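Local atomic coordinates of uncharacterized protein (Neisseria meningitidis serogroup B, PDB entry 3OI8), a protein that probably takes part in magnesium and cobalt ion transport, this chain being its adenosine-binding part with a pair of CBS domains. Residues I45-M50 against G143-L148. Residues are numbered along the deposited sequence; the frame is centred on the assembly and turned at random.
Sequences ITRSRM and GGTSGL. With ADN (adenosine), chain C.
Ile45 and Leu148 form an antiparallel, hydrogen-bonded pair that attaches the short edge strand 45-46 to strand 145-150, beside the adenosine. Both backbone bonds of the pair are present: Ile45 N donates to Leu148 O at 2.8 Å, and Leu148 N returns to Ile45 O. One residue further on, Thr46 faces Gly147 as a non-hydrogen-bonded pair, their CA atoms 4.2 Å apart; with no side chain on Gly147, its CA also approaches Ile45 O to 3.1 Å in a CA-H...O contact. Ser146 and Gly147 both pair with Val138 of strand 135-139, a classic beta bulge.

Opposite this bulge, Arg47 starts a 3-10 turn and adds two hydrogen bonds to strand 145-150. Its N reaches Ser146 O at 2.8 Å from above the carbonyl plane, and a water bridges that same oxygen to Thr46 OG1, so Ser146 O accepts two hydrogen bonds. The Arg47 chain leaves with CG anti to the backbone N (chi1 179°) and bends at chi3, bringing NH1 to Thr145 O at 2.9 Å; this oxygen lies near the guanidinium plane, at its edge. The hydroxyl of Thr145 turns instead to Lys81 O.

The linkage joins the two CBS sequence repeats, 45-50 lying in the first and 143-148 in the second, consistent with the tandem CBS (Bateman) module; both segments contribute residues to the adenosine pocket. On the adenosine side, Ile45 and Leu148 run side by side, CD1 of Ile45 meeting CD1 of Leu148 at 3.6 Å. Ile45 CD1 also approaches adenine N3, while Leu148 CD2 lies 3.8 Å from adenine N1. The selenomethionine Met50 slides past Leu148 in the opposite direction, its CG 3.7 Å from Leu148 CD2; a bend at chi3 (-61°) then carries CE to the Thr145 methyl CG2.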
# COMPACT_ATOMS: atom_id res chain seq x y z
N ILE A 45 -9.89 -11.25 -4.87
CA ILE A 45 -11.25 -11.33 -4.36
C ILE A 45 -12.16 -11.77 -5.51
O ILE A 45 -12.18 -11.13 -6.56
CB ILE A 45 -11.70 -9.96 -3.84
CG1 ILE A 45 -10.78 -9.53 -2.70
CG2 ILE A 45 -13.18 -10.01 -3.41
CD1 ILE A 45 -10.92 -8.07 -2.35
N THR A 46 -12.90 -12.85 -5.31
CA THR A 46 -13.66 -13.44 -6.42
C THR A 46 -14.82 -12.53 -6.85
O THR A 46 -15.34 -11.79 -6.03
CB THR A 46 -14.20 -14.82 -6.06
OG1 THR A 46 -14.72 -15.45 -7.24
CG2 THR A 46 -15.31 -14.70 -5.01
N ARG A 47 -15.22 -12.62 -8.13
CA ARG A 47 -16.25 -11.75 -8.70
C ARG A 47 -17.50 -11.59 -7.82
O ARG A 47 -17.91 -10.48 -7.51
CB ARG A 47 -16.68 -12.25 -10.08
CG ARG A 47 -17.78 -11.41 -10.74
CD ARG A 47 -18.31 -12.13 -11.99
NE ARG A 47 -18.93 -13.42 -11.68
CZ ARG A 47 -18.32 -14.61 -11.82
NH1 ARG A 47 -17.07 -14.66 -12.25
NH2 ARG A 47 -18.96 -15.74 -11.53
N SER A 48 -18.11 -12.70 -7.45
CA SER A 48 -19.35 -12.64 -6.70
C SER A 48 -19.21 -11.95 -5.34
O SER A 48 -20.21 -11.70 -4.67
CB SER A 48 -19.98 -14.04 -6.56
OG SER A 48 -19.00 -15.03 -6.26
N ARG A 49 -17.98 -11.62 -4.94
CA ARG A 49 -17.75 -10.99 -3.64
C ARG A 49 -17.20 -9.56 -3.70
O ARG A 49 -17.01 -8.91 -2.67
CB ARG A 49 -16.81 -11.85 -2.79
CG ARG A 49 -17.38 -13.21 -2.44
CD ARG A 49 -16.40 -14.03 -1.60
NE ARG A 49 -16.92 -15.38 -1.36
CZ ARG A 49 -16.25 -16.33 -0.72
NH1 ARG A 49 -15.03 -16.10 -0.25
NH2 ARG A 49 -16.80 -17.52 -0.55
N MSE A 50 -16.94 -9.05 -4.90
CA MSE A 50 -16.42 -7.69 -5.02
C MSE A 50 -17.49 -6.68 -4.65
O MSE A 50 -18.67 -6.88 -4.94
CB MSE A 50 -16.01 -7.39 -6.45
CG MSE A 50 -15.09 -8.39 -7.07
SE MSE A 50 -14.78 -7.83 -8.89
CE MSE A 50 -16.60 -7.91 -9.56
N GLY A 143 -12.64 -13.70 -21.21
CA GLY A 143 -12.95 -12.28 -21.24
C GLY A 143 -13.86 -11.79 -20.12
O GLY A 143 -14.03 -10.59 -19.93
N GLY A 144 -14.45 -12.72 -19.38
CA GLY A 144 -15.31 -12.36 -18.27
C GLY A 144 -14.51 -11.96 -17.04
O GLY A 144 -13.32 -12.25 -16.94
N THR A 145 -15.17 -11.29 -16.10
CA THR A 145 -14.55 -10.87 -14.85
C THR A 145 -14.43 -12.05 -13.88
O THR A 145 -15.43 -12.71 -13.60
CB THR A 145 -15.41 -9.78 -14.18
OG1 THR A 145 -15.42 -8.62 -15.01
CG2 THR A 145 -14.89 -9.42 -12.82
N SER A 146 -13.22 -12.33 -13.40
CA SER A 146 -13.00 -13.39 -12.42
C SER A 146 -12.98 -12.81 -11.01
O SER A 146 -13.32 -13.49 -10.05
CB SER A 146 -11.66 -14.11 -12.66
OG SER A 146 -11.60 -14.64 -13.96
N GLY A 147 -12.54 -11.57 -10.89
CA GLY A 147 -12.51 -10.90 -9.61
C GLY A 147 -11.64 -9.67 -9.68
O GLY A 147 -11.47 -9.08 -10.75
N LEU A 148 -11.08 -9.27 -8.55
CA LEU A 148 -10.20 -8.11 -8.51
C LEU A 148 -9.03 -8.46 -7.58
O LEU A 148 -9.11 -9.44 -6.82
CB LEU A 148 -10.95 -6.85 -8.04
CG LEU A 148 -11.52 -6.78 -6.62
CD1 LEU A 148 -10.43 -6.51 -5.59
CD2 LEU A 148 -12.60 -5.68 -6.52
O5' ADN C . -10.55 -2.83 2.20
C5' ADN C . -10.07 -3.72 3.18
C4' ADN C . -9.88 -5.14 2.55
O4' ADN C . -11.05 -5.51 1.76
C3' ADN C . -8.65 -5.17 1.62
O3' ADN C . -7.58 -5.79 2.27
C2' ADN C . -9.09 -5.99 0.43
O2' ADN C . -8.76 -7.34 0.62
C1' ADN C . -10.61 -5.87 0.41
N9 ADN C . -11.08 -4.88 -0.55
C8 ADN C . -10.49 -3.50 -0.82
N7 ADN C . -11.35 -2.84 -1.86
C5 ADN C . -12.48 -3.82 -2.24
C6 ADN C . -13.67 -3.71 -3.24
N6 ADN C . -13.87 -2.47 -3.99
N1 ADN C . -14.60 -4.83 -3.38
C2 ADN C . -14.42 -6.09 -2.56
N3 ADN C . -13.25 -6.20 -1.57
C4 ADN C . -12.31 -5.07 -1.43
O HOH W 1 -13.53 -16.16 -9.51